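Local coordinates for protein rhamnosidase B (Bacillus sp., PDB 2OKX) that probably hydrolyses terminal alpha-L-rhamnose units from rhamnosides, acting as a family 78 alpha-L-rhamnosidase, at residues A[500-505]-A[571-576]; A[464-469]-A[477-482]; A[63-68]-A[597-602]. One frame throughout, in Å; residues are numbered along the deposited sequence.

Interaction 1: residues A[500-505]-A[571-576]; sequences PVRRGF and YEQVFW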
loop_
_atom_site.group_PDB
_atom_site.type_symbol
_atom_site.label_atom_id
_atom_site.label_comp_id
_atom_site.label_asym_id
_atom_site.label_seq_id
_atom_site.Cartn_x
_atom_site.Cartn_y
_atom_site.Cartn_z
ATOM N N PRO A 500 -5.627 -15.026 4.884
ATOM C CA PRO A 500 -6.551 -13.897 5.020
ATOM C C PRO A 500 -5.812 -12.559 4.957
ATOM O O PRO A 500 -6.403 -11.501 5.151
ATOM C CB PRO A 500 -7.196 -14.148 6.382
ATOM C CG PRO A 500 -6.058 -14.729 7.165
ATOM C CD PRO A 500 -5.419 -15.697 6.181
ATOM N N VAL A 501 -4.514 -12.622 4.683
ATOM C CA VAL A 501 -3.684 -11.425 4.583
ATOM C C VAL A 501 -3.463 -11.086 3.112
ATOM O O VAL A 501 -2.940 -11.900 2.359
ATOM C CB VAL A 501 -2.314 -11.648 5.261
ATOM C CG1 VAL A 501 -1.410 -10.433 5.051
ATOM C CG2 VAL A 501 -2.518 -11.915 6.745
ATOM N N ARG A 502 -3.866 -9.888 2.705
ATOM C CA ARG A 502 -3.704 -9.471 1.316
ATOM C C ARG A 502 -2.244 -9.230 0.950
ATOM O O ARG A 502 -1.490 -8.652 1.727
ATOM C CB ARG A 502 -4.496 -8.187 1.047
ATOM C CG ARG A 502 -4.254 -7.597 -0.346
ATOM C CD ARG A 502 -4.790 -6.175 -0.464
ATOM N NE ARG A 502 -6.251 -6.123 -0.469
ATOM C CZ ARG A 502 -7.010 -6.508 -1.490
ATOM N NH1 ARG A 502 -6.457 -6.977 -2.606
ATOM N NH2 ARG A 502 -8.328 -6.425 -1.397
ATOM N N ARG A 503 -1.854 -9.688 -0.236
ATOM C CA ARG A 503 -0.499 -9.488 -0.737
ATOM C C ARG A 503 -0.545 -9.122 -2.216
ATOM O O ARG A 503 -1.419 -9.581 -2.948
ATOM C CB ARG A 503 0.349 -10.753 -0.557
ATOM C CG ARG A 503 0.607 -11.112 0.898
ATOM C CD ARG A 503 1.514 -12.317 1.043
ATOM N NE ARG A 503 1.643 -12.687 2.452
ATOM C CZ ARG A 503 0.705 -13.326 3.144
ATOM N NH1 ARG A 503 -0.433 -13.688 2.560
ATOM N NH2 ARG A 503 0.886 -13.571 4.432
ATOM N N GLY A 504 0.397 -8.284 -2.640
ATOM C CA GLY A 504 0.466 -7.878 -4.033
ATOM C C GLY A 504 1.790 -8.388 -4.565
ATOM O O GLY A 504 2.826 -8.212 -3.920
ATOM N N PHE A 505 1.765 -9.029 -5.727
ATOM C CA PHE A 505 2.980 -9.583 -6.312
ATOM C C PHE A 505 2.654 -10.204 -7.665
ATOM O O PHE A 505 1.487 -10.332 -8.032
ATOM C CB PHE A 505 3.527 -10.681 -5.392
ATOM C CG PHE A 505 2.591 -11.852 -5.239
ATOM C CD1 PHE A 505 2.682 -12.950 -6.090
ATOM C CD2 PHE A 505 1.577 -11.828 -4.287
ATOM C CE1 PHE A 505 1.776 -14.007 -5.998
ATOM C CE2 PHE A 505 0.659 -12.882 -4.186
ATOM C CZ PHE A 505 0.759 -13.974 -5.044
ATOM N N TYR A 571 3.937 -3.171 -1.240
ATOM C CA TYR A 571 4.536 -2.573 -0.050
ATOM C C TYR A 571 3.621 -1.936 0.989
ATOM O O TYR A 571 3.807 -2.167 2.187
ATOM C CB TYR A 571 5.601 -1.536 -0.438
ATOM C CG TYR A 571 6.772 -2.110 -1.206
ATOM C CD1 TYR A 571 6.721 -2.251 -2.592
ATOM C CD2 TYR A 571 7.907 -2.570 -0.537
ATOM C CE1 TYR A 571 7.768 -2.840 -3.296
ATOM C CE2 TYR A 571 8.959 -3.165 -1.228
ATOM C CZ TYR A 571 8.883 -3.301 -2.604
ATOM O OH TYR A 571 9.897 -3.932 -3.287
ATOM N N GLU A 572 2.626 -1.161 0.559
ATOM C CA GLU A 572 1.796 -0.458 1.533
ATOM C C GLU A 572 0.287 -0.707 1.616
ATOM O O GLU A 572 -0.236 -0.905 2.718
ATOM C CB GLU A 572 2.058 1.047 1.387
ATOM C CG GLU A 572 3.528 1.367 1.090
ATOM C CD GLU A 572 3.892 2.823 1.324
ATOM O OE1 GLU A 572 4.960 3.254 0.838
ATOM O OE2 GLU A 572 3.124 3.533 2.004
ATOM N N GLN A 573 -0.413 -0.688 0.481
ATOM C CA GLN A 573 -1.866 -0.884 0.484
ATOM C C GLN A 573 -2.490 0.235 1.327
ATOM O O GLN A 573 -3.504 0.039 2.006
ATOM C CB GLN A 573 -2.224 -2.254 1.076
ATOM C CG GLN A 573 -1.815 -3.444 0.203
ATOM C CD GLN A 573 -1.866 -4.776 0.945
ATOM O OE1 GLN A 573 -2.734 -5.003 1.786
ATOM N NE2 GLN A 573 -0.938 -5.671 0.614
ATOM N N VAL A 574 -1.869 1.409 1.260
ATOM C CA VAL A 574 -2.303 2.585 2.015
ATOM C C VAL A 574 -3.014 3.638 1.169
ATOM O O VAL A 574 -2.617 3.912 0.036
ATOM C CB VAL A 574 -1.086 3.265 2.698
ATOM C CG1 VAL A 574 -1.500 4.591 3.335
ATOM C CG2 VAL A 574 -0.502 2.338 3.757
ATOM N N PHE A 575 -4.066 4.233 1.728
ATOM C CA PHE A 575 -4.772 5.283 1.020
ATOM C C PHE A 575 -3.992 6.585 1.180
ATOM O O PHE A 575 -4.146 7.301 2.176
ATOM C CB PHE A 575 -6.201 5.451 1.558
ATOM C CG PHE A 575 -6.870 6.741 1.138
ATOM C CD1 PHE A 575 -6.572 7.341 -0.086
ATOM C CD2 PHE A 575 -7.795 7.359 1.974
ATOM C CE1 PHE A 575 -7.188 8.538 -0.466
ATOM C CE2 PHE A 575 -8.416 8.553 1.607
ATOM C CZ PHE A 575 -8.110 9.145 0.384
ATOM N N TRP A 576 -3.132 6.867 0.208
ATOM C CA TRP A 576 -2.361 8.097 0.214
ATOM C C TRP A 576 -3.191 9.116 -0.555
ATOM O O TRP A 576 -3.608 8.870 -1.688
ATOM C CB TRP A 576 -1.005 7.894 -0.457
ATOM C CG TRP A 576 0.034 7.288 0.446
ATOM C CD1 TRP A 576 0.299 5.957 0.630
ATOM C CD2 TRP A 576 0.992 8.000 1.235
ATOM N NE1 TRP A 576 1.376 5.802 1.477
ATOM C CE2 TRP A 576 1.819 7.041 1.860
ATOM C CE3 TRP A 576 1.238 9.361 1.469
ATOM C CZ2 TRP A 576 2.879 7.399 2.701
ATOM C CZ3 TRP A 576 2.293 9.718 2.307
ATOM C CH2 TRP A 576 3.101 8.739 2.911
HETATM O O HOH W 1 -2.050 -6.869 3.950
#

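Interaction 2: residues A[464-469]-A[477-482]; sequences DAYGVE and QHTYGL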
loop_
_atom_site.group_PDB
_atom_site.type_symbol
_atom_site.label_atom_id
_atom_site.label_comp_id
_atom_site.label_asym_id
_atom_site.label_seq_id
_atom_site.Cartn_x
_atom_site.Cartn_y
_atom_site.Cartn_z
ATOM N N ASP A 464 6.341 -22.620 2.473
ATOM C CA ASP A 464 6.681 -21.199 2.531
ATOM C C ASP A 464 6.241 -20.463 1.269
ATOM O O ASP A 464 6.452 -20.943 0.151
ATOM C CB ASP A 464 8.190 -21.021 2.701
ATOM C CG ASP A 464 8.657 -21.285 4.122
ATOM O OD1 ASP A 464 9.882 -21.258 4.352
ATOM O OD2 ASP A 464 7.802 -21.506 5.004
ATOM N N ALA A 465 5.634 -19.294 1.456
ATOM C CA ALA A 465 5.165 -18.485 0.341
ATOM C C ALA A 465 5.768 -17.093 0.449
ATOM O O ALA A 465 5.767 -16.489 1.520
ATOM C CB ALA A 465 3.648 -18.401 0.358
ATOM N N TYR A 466 6.288 -16.593 -0.668
ATOM C CA TYR A 466 6.911 -15.276 -0.720
ATOM C C TYR A 466 6.657 -14.655 -2.097
ATOM O O TYR A 466 7.043 -15.216 -3.117
ATOM C CB TYR A 466 8.412 -15.428 -0.452
ATOM C CG TYR A 466 9.262 -14.221 -0.772
ATOM C CD1 TYR A 466 8.896 -12.940 -0.349
ATOM C CD2 TYR A 466 10.466 -14.366 -1.465
ATOM C CE1 TYR A 466 9.712 -11.833 -0.606
ATOM C CE2 TYR A 466 11.286 -13.274 -1.722
ATOM C CZ TYR A 466 10.906 -12.013 -1.289
ATOM O OH TYR A 466 11.746 -10.946 -1.511
ATOM N N GLY A 467 6.002 -13.499 -2.118
ATOM C CA GLY A 467 5.698 -12.858 -3.385
ATOM C C GLY A 467 6.536 -11.642 -3.735
ATOM O O GLY A 467 6.750 -10.761 -2.901
ATOM N N VAL A 468 7.025 -11.601 -4.971
ATOM C CA VAL A 468 7.807 -10.460 -5.434
ATOM C C VAL A 468 7.144 -9.920 -6.696
ATOM O O VAL A 468 6.323 -10.602 -7.310
ATOM C CB VAL A 468 9.281 -10.834 -5.725
ATOM C CG1 VAL A 468 9.934 -11.370 -4.457
ATOM C CG2 VAL A 468 9.369 -11.855 -6.847
ATOM N N GLU A 469 7.493 -8.693 -7.071
ATOM C CA GLU A 469 6.914 -8.047 -8.248
ATOM C C GLU A 469 7.773 -8.165 -9.496
ATOM O O GLU A 469 7.255 -8.173 -10.614
ATOM C CB GLU A 469 6.739 -6.548 -8.007
ATOM C CG GLU A 469 5.947 -6.142 -6.802
ATOM C CD GLU A 469 5.726 -4.643 -6.783
ATOM O OE1 GLU A 469 6.717 -3.892 -6.673
ATOM O OE2 GLU A 469 4.561 -4.216 -6.891
ATOM N N GLN A 477 14.173 -9.002 -7.543
ATOM C CA GLN A 477 14.104 -7.771 -6.763
ATOM C C GLN A 477 13.342 -8.121 -5.493
ATOM O O GLN A 477 12.113 -8.222 -5.504
ATOM C CB GLN A 477 13.365 -6.650 -7.512
ATOM C CG GLN A 477 13.412 -5.326 -6.761
ATOM C CD GLN A 477 12.712 -4.186 -7.484
ATOM O OE1 GLN A 477 12.660 -4.150 -8.714
ATOM N NE2 GLN A 477 12.195 -3.232 -6.715
ATOM N N HIS A 478 14.067 -8.328 -4.398
ATOM C CA HIS A 478 13.412 -8.668 -3.143
ATOM C C HIS A 478 12.672 -7.476 -2.567
ATOM O O HIS A 478 13.088 -6.333 -2.747
ATOM C CB HIS A 478 14.433 -9.215 -2.141
ATOM C CG HIS A 478 14.923 -10.581 -2.496
ATOM N ND1 HIS A 478 16.195 -10.818 -2.968
ATOM C CD2 HIS A 478 14.288 -11.775 -2.510
ATOM C CE1 HIS A 478 16.321 -12.102 -3.259
ATOM N NE2 HIS A 478 15.178 -12.702 -2.991
ATOM N N THR A 479 11.566 -7.753 -1.882
ATOM C CA THR A 479 10.753 -6.701 -1.300
ATOM C C THR A 479 11.298 -6.224 0.048
ATOM O O THR A 479 10.618 -6.315 1.069
ATOM C CB THR A 479 9.284 -7.175 -1.139
ATOM O OG1 THR A 479 9.233 -8.328 -0.292
ATOM C CG2 THR A 479 8.699 -7.555 -2.496
ATOM N N TYR A 480 12.530 -5.714 0.045
ATOM C CA TYR A 480 13.155 -5.211 1.272
ATOM C C TYR A 480 12.179 -4.244 1.926
ATOM O O TYR A 480 11.677 -3.329 1.271
ATOM C CB TYR A 480 14.459 -4.472 0.956
ATOM C CG TYR A 480 15.461 -5.289 0.178
ATOM C CD1 TYR A 480 16.098 -6.392 0.754
ATOM C CD2 TYR A 480 15.760 -4.972 -1.144
ATOM C CE1 TYR A 480 17.007 -7.158 0.027
ATOM C CE2 TYR A 480 16.661 -5.728 -1.878
ATOM C CZ TYR A 480 17.282 -6.819 -1.291
ATOM O OH TYR A 480 18.169 -7.565 -2.033
ATOM N N GLY A 481 11.912 -4.452 3.213
ATOM C CA GLY A 481 10.981 -3.596 3.928
ATOM C C GLY A 481 9.582 -4.187 3.947
ATOM O O GLY A 481 8.659 -3.622 4.546
ATOM N N LEU A 482 9.426 -5.335 3.294
ATOM C CA LEU A 482 8.131 -6.002 3.220
ATOM C C LEU A 482 8.249 -7.515 3.331
ATOM O O LEU A 482 8.712 -8.177 2.402
ATOM C CB LEU A 482 7.441 -5.662 1.895
ATOM C CG LEU A 482 6.130 -6.389 1.590
ATOM C CD1 LEU A 482 5.020 -5.837 2.488
ATOM C CD2 LEU A 482 5.768 -6.205 0.119
HETATM O O HOH W 2 9.923 -7.147 -6.488
#

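Interaction 3: residues A[63-68]-A[597-602]; sequences PVRSWP and VERCLN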
loop_
_atom_site.group_PDB
_atom_site.type_symbol
_atom_site.label_atom_id
_atom_site.label_comp_id
_atom_site.label_asym_id
_atom_site.label_seq_id
_atom_site.Cartn_x
_atom_site.Cartn_y
_atom_site.Cartn_z
ATOM N N PRO A 63 -13.622 -5.079 8.387
ATOM C CA PRO A 63 -14.471 -4.040 7.801
ATOM C C PRO A 63 -13.574 -3.161 6.931
ATOM O O PRO A 63 -12.377 -3.414 6.835
ATOM C CB PRO A 63 -14.979 -3.295 9.028
ATOM C CG PRO A 63 -13.767 -3.318 9.924
ATOM C CD PRO A 63 -13.291 -4.760 9.790
ATOM N N VAL A 64 -14.140 -2.146 6.291
ATOM C CA VAL A 64 -13.319 -1.249 5.487
ATOM C C VAL A 64 -12.490 -0.458 6.496
ATOM O O VAL A 64 -12.830 -0.426 7.682
ATOM C CB VAL A 64 -14.184 -0.292 4.636
ATOM C CG1 VAL A 64 -14.985 -1.093 3.609
ATOM C CG2 VAL A 64 -15.118 0.513 5.523
ATOM N N ARG A 65 -11.407 0.168 6.053
ATOM C CA ARG A 65 -10.574 0.914 6.990
ATOM C C ARG A 65 -11.350 2.084 7.588
ATOM O O ARG A 65 -12.083 2.784 6.883
ATOM C CB ARG A 65 -9.282 1.386 6.312
ATOM C CG ARG A 65 -9.443 2.420 5.210
ATOM C CD ARG A 65 -8.177 2.458 4.352
ATOM N NE ARG A 65 -8.075 1.264 3.509
ATOM C CZ ARG A 65 -6.957 0.845 2.925
ATOM N NH1 ARG A 65 -5.826 1.518 3.092
ATOM N NH2 ARG A 65 -6.974 -0.244 2.159
ATOM N N SER A 66 -11.192 2.284 8.894
ATOM C CA SER A 66 -11.908 3.349 9.597
ATOM C C SER A 66 -11.101 4.084 10.658
ATOM O O SER A 66 -10.044 3.628 11.090
ATOM C CB SER A 66 -13.127 2.778 10.337
ATOM O OG SER A 66 -13.788 1.758 9.622
ATOM N N TRP A 67 -11.620 5.243 11.057
ATOM C CA TRP A 67 -11.050 6.000 12.165
ATOM C C TRP A 67 -11.917 5.353 13.250
ATOM O O TRP A 67 -13.136 5.250 13.085
ATOM C CB TRP A 67 -11.399 7.493 12.100
ATOM C CG TRP A 67 -10.750 8.279 11.005
ATOM C CD1 TRP A 67 -11.341 8.732 9.857
ATOM C CD2 TRP A 67 -9.399 8.756 10.976
ATOM N NE1 TRP A 67 -10.442 9.465 9.120
ATOM C CE2 TRP A 67 -9.243 9.496 9.781
ATOM C CE3 TRP A 67 -8.304 8.631 11.842
ATOM C CZ2 TRP A 67 -8.036 10.110 9.432
ATOM C CZ3 TRP A 67 -7.104 9.241 11.496
ATOM C CH2 TRP A 67 -6.981 9.973 10.298
ATOM N N PRO A 68 -11.315 4.880 14.347
ATOM C CA PRO A 68 -12.136 4.256 15.391
ATOM C C PRO A 68 -13.370 5.060 15.818
ATOM O O PRO A 68 -14.379 4.480 16.217
ATOM C CB PRO A 68 -11.139 4.060 16.526
ATOM C CG PRO A 68 -9.878 3.729 15.775
ATOM C CD PRO A 68 -9.880 4.758 14.657
ATOM N N VAL A 597 -14.519 7.075 -4.713
ATOM C CA VAL A 597 -13.907 8.393 -4.686
ATOM C C VAL A 597 -14.468 9.226 -3.532
ATOM O O VAL A 597 -13.706 9.792 -2.748
ATOM C CB VAL A 597 -14.131 9.151 -6.014
ATOM C CG1 VAL A 597 -13.483 10.518 -5.940
ATOM C CG2 VAL A 597 -13.553 8.345 -7.183
ATOM N N GLU A 598 -15.790 9.298 -3.414
ATOM C CA GLU A 598 -16.372 10.081 -2.330
ATOM C C GLU A 598 -15.969 9.520 -0.970
ATOM O O GLU A 598 -15.675 10.278 -0.043
ATOM C CB GLU A 598 -17.899 10.137 -2.429
ATOM C CG GLU A 598 -18.493 11.012 -1.327
ATOM C CD GLU A 598 -19.977 11.260 -1.467
ATOM O OE1 GLU A 598 -20.570 11.767 -0.493
ATOM O OE2 GLU A 598 -20.550 10.962 -2.537
ATOM N N ARG A 599 -15.954 8.196 -0.848
ATOM C CA ARG A 599 -15.563 7.567 0.412
ATOM C C ARG A 599 -14.179 8.053 0.822
ATOM O O ARG A 599 -13.955 8.403 1.975
ATOM C CB ARG A 599 -15.551 6.037 0.281
ATOM C CG ARG A 599 -14.835 5.331 1.434
ATOM C CD ARG A 599 -14.925 3.813 1.350
ATOM N NE ARG A 599 -13.881 3.183 2.157
ATOM C CZ ARG A 599 -13.818 3.229 3.485
ATOM N NH1 ARG A 599 -14.754 3.872 4.176
ATOM N NH2 ARG A 599 -12.797 2.660 4.118
ATOM N N CYS A 600 -13.253 8.082 -0.129
ATOM C CA CYS A 600 -11.897 8.527 0.160
ATOM C C CYS A 600 -11.838 10.002 0.530
ATOM O O CYS A 600 -11.156 10.378 1.485
ATOM C CB CYS A 600 -10.983 8.251 -1.037
ATOM S SG CYS A 600 -10.685 6.480 -1.302
ATOM N N LEU A 601 -12.545 10.836 -0.226
ATOM C CA LEU A 601 -12.556 12.267 0.045
ATOM C C LEU A 601 -13.132 12.555 1.434
ATOM O O LEU A 601 -12.665 13.455 2.131
ATOM C CB LEU A 601 -13.373 13.003 -1.021
ATOM C CG LEU A 601 -12.881 12.876 -2.468
ATOM C CD1 LEU A 601 -13.818 13.638 -3.391
ATOM C CD2 LEU A 601 -11.465 13.408 -2.592
ATOM N N ASN A 602 -14.140 11.783 1.831
ATOM C CA ASN A 602 -14.781 11.959 3.133
ATOM C C ASN A 602 -13.914 11.514 4.312
ATOM O O ASN A 602 -14.105 11.981 5.433
ATOM C CB ASN A 602 -16.116 11.201 3.177
ATOM C CG ASN A 602 -17.216 11.892 2.383
ATOM O OD1 ASN A 602 -18.219 11.274 2.024
ATOM N ND2 ASN A 602 -17.038 13.180 2.117
#

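Interaction 1: residues A[500-505]-A[571-576]
Q573 meets R502 through its terminal amide, and the two ends of that amide do different work. NE2 donates to the R502 backbone O at 3.2 Å along a nearly straight N-H...O path (163°). The acceptor lies in the amide plane of Q573, whereas the donor sits well above the R502 carbonyl plane, so this is not a lone-pair-directed bond. OE1 instead rests against the aliphatic part of R502, 3.3 Å from CD, at the edge of the guanidinium, whose plane stands almost perpendicular to the amide. A water bridges the same two residues, donating to R502 O and to Q573 OE1, each at 2.9 Å; the R502 carbonyl is therefore gripped twice.

One shell further out, R502 is held at its far end. Its CG lies opposite the backbone N (chi1 174°), which sends the methylenes alongside the glutamine, and a bend at chi3 (-71°) carries the guanidinium on to where NH1 donates to S529 O and S448 OG. On the other side, Q573 is positioned at both its amide and its backbone: NE2 has a second acceptor in P569 O, while Q573 O takes a hydrogen bond from R65.

The contact thus joins the concanavalin-like region to the glycosidase domain by dipoles rather than opposed charges: a neutral amide with both ends engaged reads the backbone carbonyl, and the R502 guanidinium is probably stabilised by neutral oxygens, S529 O and S448 OG.

Interaction 2: residues A[464-469]-A[477-482]
V468, on strand 462-472, passes Q477 and T479 just where the returning chain leaves its pairing, with the CA atoms of V468 and H478 6.3 Å apart. A water fills in for direct pairing there, accepting from E469 N and donating to Q477 O at 2.6 Å. Beyond it the loop folds into a type II turn, T479 to L482, closed by L482 N on T479 O and by T479 OG1, which donates to L482 O at 2.7 Å in the carbonyl plane. The Y466 ring reaches this turn because a chi1 of 167° swings it away from the backbone N. T479 OG1 lies at the ring edge, 3.6 Å from Y466 CE1, and the H478 and Y466 rings meet rim to rim, the planes only 10° apart. T479 N donates to Y466 OH at 3.2 Å, a bond held less surely because the hydroxyl's place is uncertain. T479 CG2 packs on G467 O at 3.8 Å. With an alanine in place of Y466, T479 N would probably lose its acceptor across the contact and a gap would open beside T479. Strands 462-472 and 475-477 form a beta hairpin, and this contact marks its splaying end within the concanavalin-like domain.

Interaction 3: residues A[63-68]-A[597-602]
R599 reaches from its helix to the loop that carries V64 and R65, and its polar contact there is a single hydrogen bond: NH2 donates to R65 O at 2.9 Å with an N-H...O angle of 162°. Both partners suit it, since the carbonyl is met in its plane on a lone pair and the oxygen lies in the guanidinium plane. The chain extended from CG to NE, with a chi1 of 166° that throws CG to the far side of N, gives the reach needed to span backbones whose V64 and R599 CA atoms are 10.4 Å apart.

Van der Waals contacts complete the seat. V64 sits over one face of the guanidinium, its CB 3.3 Å from R599 NH2 and its CG2 3.6 Å from R599 CZ. R65 CG comes within 3.5 Å of R599 NH2, the two arginine side chains running nearly perpendicular to each other.

The arrangement joins two domains. The loop, which follows a cis peptide bond before P63, belongs to the N-terminal beta domain, and helix 595-603 to the alpha-barrel glycosidase domain characteristic of family 78.

Charge forms the last group. R65 NE and R599 NH2 stand 5.0 Å apart, and both pair with D563 OD1, which bridges the two guanidinium groups. E562 forms a salt bridge with R65, and D194 one with R599, while F72 lends R599 a cation-pi contact.

Read from the N terminus, the chain opens interaction 3 first, at the loop 63-68 after strand 57-62, and closes it last, at helix 595-603. Inside that long loop the other two follow in series: interaction 2 closes a short hairpin loop within the concanavalin-like region, and interaction 1 then spans from 500-505 to the glycosidase domain. Both are nested, and none cross. Interactions 1 and 2 are neighbours, their centres 12 Å apart, with F505 and Y571 packing on the segments of interaction 2. Interaction 1 also touches interaction 3, where F575 packs on helix 597-602. The beta domains are thereby tied to the alpha barrel at two adjoining places.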